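Local structure of staphylococcus aureus CymR (Staphylococcus aureus, 3T8R) at residues L14-M17 / I18-K22; Y68-R71 / V72-E76. The protein probably binds DNA as a dimeric Rrf2-type transcriptional regulator that senses oxidation through a thiol and governs stress resistance and the oxidative response. All blocks are in the same frame, centred on the assembly; numbering follows the deposited sequence.

Interaction 1 (L14-M17 / I18-K22); sequences LTLM and ISLAK
Leu16 and Leu20 run alongside each other, one helical turn apart. CD2 of Leu16 meets CD1 of Leu20 at 3.7 Å. CG of Leu16 stands anti to its backbone N (chi1 -166°), whereas CG of Leu20 sits beside its own N, and this brings the two branches together. Leu20 N donates to Leu16 O at 3.0 Å. One residue on, Ala21 N bonds to Met17 O at 2.8 Å. On another side of the helix, CG1 of Ile18 packs against the carbonyl O of Leu14, which also accepts Ile18 N at 2.9 Å. Thr15 O takes Ser19 N at 3.1 Å and a water at 3.2 Å; the same water is hydrogen-bonded to Ser19 OG. Thr15 OG1 bonds to Arg11 O and to Gln103 of the second subunit, so this side of the helix faces the dimer partner. Leu16 packs on Leu45, Val49 and Leu52 of helix 42-54. Met17 and Ile18 reach Leu123. The i to i+4 backbone bonds, with Leu16 and Leu20 packed one turn apart, are those of a regular alpha-helix, here the first helix of a winged helix-turn-helix domain.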
loop_
_atom_site.group_PDB
_atom_site.type_symbol
_atom_site.label_atom_id
_atom_site.label_comp_id
_atom_site.label_asym_id
_atom_site.label_seq_id
_atom_site.Cartn_x
_atom_site.Cartn_y
_atom_site.Cartn_z
ATOM N N LEU A 14 14.154 -7.446 5.085
ATOM C CA LEU A 14 14.048 -8.219 3.867
ATOM C C LEU A 14 15.378 -8.220 3.134
ATOM O O LEU A 14 15.829 -9.264 2.667
ATOM C CB LEU A 14 12.961 -7.642 2.962
ATOM C CG LEU A 14 11.871 -8.565 2.423
ATOM C CD1 LEU A 14 11.260 -7.947 1.167
ATOM C CD2 LEU A 14 12.359 -9.994 2.167
ATOM N N THR A 15 16.004 -7.050 3.044
ATOM C CA THR A 15 17.331 -6.949 2.431
ATOM C C THR A 15 18.374 -7.824 3.125
ATOM O O THR A 15 19.156 -8.501 2.463
ATOM C CB THR A 15 17.824 -5.481 2.353
ATOM O OG1 THR A 15 16.886 -4.701 1.595
ATOM C CG2 THR A 15 19.185 -5.428 1.655
ATOM N N LEU A 16 18.385 -7.806 4.454
ATOM C CA LEU A 16 19.247 -8.677 5.252
ATOM C C LEU A 16 19.036 -10.142 4.843
ATOM O O LEU A 16 19.983 -10.880 4.555
ATOM C CB LEU A 16 18.924 -8.479 6.747
ATOM C CG LEU A 16 19.825 -8.988 7.877
ATOM C CD1 LEU A 16 18.984 -9.552 9.021
ATOM C CD2 LEU A 16 20.844 -10.004 7.417
ATOM N N MET A 17 17.778 -10.550 4.793
ATOM C CA MET A 17 17.442 -11.939 4.526
ATOM C C MET A 17 17.819 -12.375 3.105
ATOM O O MET A 17 18.250 -13.505 2.892
ATOM C CB MET A 17 15.963 -12.185 4.825
ATOM C CG MET A 17 15.619 -11.999 6.296
ATOM S SD MET A 17 16.389 -13.269 7.320
ATOM C CE MET A 17 15.486 -14.716 6.786
ATOM N N ILE A 18 17.672 -11.479 2.138
ATOM C CA ILE A 18 18.059 -11.791 0.768
ATOM C C ILE A 18 19.565 -12.015 0.693
ATOM O O ILE A 18 20.031 -12.948 0.041
ATOM C CB ILE A 18 17.604 -10.683 -0.214
ATOM C CG1 ILE A 18 16.076 -10.648 -0.286
ATOM C CG2 ILE A 18 18.182 -10.925 -1.587
ATOM C CD1 ILE A 18 15.509 -9.376 -0.910
ATOM N N SER A 19 20.320 -11.172 1.386
ATOM C CA SER A 19 21.772 -11.322 1.470
ATOM C C SER A 19 22.152 -12.689 2.029
ATOM O O SER A 19 23.001 -13.396 1.485
ATOM C CB SER A 19 22.371 -10.230 2.355
ATOM O OG SER A 19 22.604 -9.059 1.597
ATOM N N LEU A 20 21.515 -13.063 3.126
ATOM C CA LEU A 20 21.808 -14.345 3.739
ATOM C C LEU A 20 21.366 -15.500 2.843
ATOM O O LEU A 20 22.026 -16.543 2.789
ATOM C CB LEU A 20 21.153 -14.455 5.123
ATOM C CG LEU A 20 21.672 -13.536 6.229
ATOM C CD1 LEU A 20 20.830 -13.743 7.480
ATOM C CD2 LEU A 20 23.133 -13.858 6.546
ATOM N N ALA A 21 20.255 -15.313 2.139
ATOM C CA ALA A 21 19.730 -16.345 1.259
ATOM C C ALA A 21 20.694 -16.572 0.104
ATOM O O ALA A 21 20.866 -17.694 -0.372
ATOM C CB ALA A 21 18.330 -15.977 0.750
ATOM N N LYS A 22 21.348 -15.505 -0.328
ATOM C CA LYS A 22 22.282 -15.610 -1.443
ATOM C C LYS A 22 23.542 -16.361 -1.048
ATOM O O LYS A 22 24.393 -16.650 -1.888
ATOM C CB LYS A 22 22.618 -14.224 -1.988
ATOM C CG LYS A 22 21.546 -13.683 -2.886
ATOM C CD LYS A 22 21.903 -12.299 -3.377
ATOM C CE LYS A 22 20.804 -11.735 -4.246
ATOM N NZ LYS A 22 20.776 -12.359 -5.602
HETATM O O HOH W 1 20.530 -7.820 -0.367
#

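Interaction 2 (Y68-R71 / V72-E76); sequences YQLR and VPAEE
The turn out of the wing hairpin of the winged helix-turn-helix domain is built here, where strand 67-70 gives way to the loop before helix 79-87. Leu70, the last strand residue, leans toward the loop. Its CG lies 3.2 Å from Val72 O, and its CB and CD2 also pack near that oxygen. CD2 continues to Ala74, where it meets CB at 4.0 Å and the backbone N at 3.9 Å. The CD2 branch thus bridges from the strand end to Ala74. The side chains of Arg71 and Val72 pass each other at a slant. The arginine chain is extended from CG to NE, with CG anti to the backbone N (chi1 171°). NH1 of Arg71 comes within 3.9 Å of CG2 of Val72. This is a van der Waals contact only; Arg71 NH1 is hydrogen-bonded to Gly56 O, which holds the far end of the chain. After Pro73 the backbone tightens into a short 3-10 turn, and Glu76 N donates to Pro73 O at 3.0 Å. Ala74 N is bonded to Glu24 OE2, so a carboxylate meets the N-H at the start of this turn. Tyr68 pairs by backbone hydrogen bonds with Ile29 and Gln69 with Arg59, which places strand 67-70 in the middle of the three-stranded antiparallel sheet. Leu70 and Ala74 both press on helix 8-21, and Ala74 also touches Leu123 and Lys124 of helix 123-127.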
loop_
_atom_site.group_PDB
_atom_site.type_symbol
_atom_site.label_atom_id
_atom_site.label_comp_id
_atom_site.label_asym_id
_atom_site.label_seq_id
_atom_site.Cartn_x
_atom_site.Cartn_y
_atom_site.Cartn_z
ATOM N N TYR A 68 26.300 -14.153 10.716
ATOM C CA TYR A 68 24.981 -14.771 10.624
ATOM C C TYR A 68 24.768 -15.641 9.394
ATOM O O TYR A 68 25.449 -15.488 8.384
ATOM C CB TYR A 68 23.906 -13.684 10.670
ATOM C CG TYR A 68 23.720 -13.143 12.059
ATOM C CD1 TYR A 68 22.818 -13.731 12.933
ATOM C CD2 TYR A 68 24.482 -12.071 12.517
ATOM C CE1 TYR A 68 22.654 -13.253 14.214
ATOM C CE2 TYR A 68 24.321 -11.591 13.812
ATOM C CZ TYR A 68 23.405 -12.186 14.647
ATOM O OH TYR A 68 23.225 -11.717 15.929
ATOM N N GLN A 69 23.799 -16.549 9.498
ATOM C CA GLN A 69 23.412 -17.398 8.386
ATOM C C GLN A 69 21.929 -17.741 8.525
ATOM O O GLN A 69 21.363 -17.654 9.609
ATOM C CB GLN A 69 24.262 -18.672 8.355
ATOM C CG GLN A 69 23.945 -19.646 9.472
ATOM C CD GLN A 69 24.907 -20.827 9.535
ATOM O OE1 GLN A 69 25.837 -20.933 8.736
ATOM N NE2 GLN A 69 24.684 -21.715 10.496
ATOM N N LEU A 70 21.292 -18.097 7.419
ATOM C CA LEU A 70 19.947 -18.632 7.488
ATOM C C LEU A 70 19.939 -19.893 8.344
ATOM O O LEU A 70 20.846 -20.708 8.261
ATOM C CB LEU A 70 19.496 -18.998 6.086
ATOM C CG LEU A 70 18.313 -18.283 5.454
ATOM C CD1 LEU A 70 18.287 -16.792 5.746
ATOM C CD2 LEU A 70 18.358 -18.574 3.978
ATOM N N ARG A 71 18.914 -20.049 9.167
ATOM C CA ARG A 71 18.744 -21.263 9.936
ATOM C C ARG A 71 17.700 -22.166 9.283
ATOM O O ARG A 71 17.708 -23.389 9.469
ATOM C CB ARG A 71 18.323 -20.915 11.360
ATOM C CG ARG A 71 17.928 -22.124 12.145
ATOM C CD ARG A 71 17.483 -21.804 13.551
ATOM N NE ARG A 71 17.000 -23.040 14.147
ATOM C CZ ARG A 71 15.759 -23.492 13.998
ATOM N NH1 ARG A 71 14.881 -22.786 13.298
ATOM N NH2 ARG A 71 15.393 -24.643 14.553
ATOM N N VAL A 72 16.804 -21.541 8.524
ATOM C CA VAL A 72 15.758 -22.217 7.788
ATOM C C VAL A 72 15.996 -21.933 6.311
ATOM O O VAL A 72 16.372 -20.813 5.950
ATOM C CB VAL A 72 14.382 -21.680 8.237
ATOM C CG1 VAL A 72 13.319 -21.895 7.172
ATOM C CG2 VAL A 72 13.992 -22.334 9.577
ATOM N N PRO A 73 15.792 -22.940 5.451
ATOM C CA PRO A 73 16.043 -22.751 4.014
ATOM C C PRO A 73 15.182 -21.660 3.393
ATOM O O PRO A 73 14.031 -21.464 3.787
ATOM C CB PRO A 73 15.725 -24.122 3.397
ATOM C CG PRO A 73 15.057 -24.916 4.473
ATOM C CD PRO A 73 15.427 -24.328 5.783
ATOM N N ALA A 74 15.755 -20.953 2.424
ATOM C CA ALA A 74 15.085 -19.807 1.822
ATOM C C ALA A 74 13.735 -20.159 1.207
ATOM O O ALA A 74 12.815 -19.328 1.192
ATOM C CB ALA A 74 15.985 -19.148 0.779
ATOM N N GLU A 75 13.621 -21.375 0.688
ATOM C CA GLU A 75 12.407 -21.797 0.009
ATOM C C GLU A 75 11.232 -21.962 0.968
ATOM O O GLU A 75 10.079 -22.051 0.539
ATOM C CB GLU A 75 12.636 -23.077 -0.809
ATOM C CG GLU A 75 12.797 -24.354 0.002
ATOM C CD GLU A 75 12.941 -25.587 -0.886
ATOM O OE1 GLU A 75 12.311 -25.615 -1.961
ATOM O OE2 GLU A 75 13.682 -26.524 -0.520
ATOM N N GLU A 76 11.518 -21.959 2.265
ATOM C CA GLU A 76 10.485 -22.108 3.289
ATOM C C GLU A 76 10.027 -20.778 3.876
ATOM O O GLU A 76 9.160 -20.755 4.752
ATOM C CB GLU A 76 10.990 -23.011 4.427
ATOM C CG GLU A 76 11.176 -24.471 4.035
ATOM C CD GLU A 76 11.430 -25.387 5.229
ATOM O OE1 GLU A 76 11.706 -24.878 6.328
ATOM O OE2 GLU A 76 11.355 -26.619 5.064
#

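In the fold
Interactions 1 and 2 meet where helix 8-21 packs against the end of strand 67-70, their centres about 9 Å apart. CE of Met17 and CD1 of Leu70 are 3.6 Å apart, and CB of Leu20 and CD1 of Leu70 are 3.7 Å apart. CD2 of Leu20 also reaches Tyr68 O at 3.4 Å. Interaction 1 is buried and rests on regular main-chain bonds along one helix, with one side turned to the second subunit. Interaction 2 is only partly buried. Its two segments meet by side-chain packing, and no other chain of the assembly touches it. Leu123 is a neighbour of both.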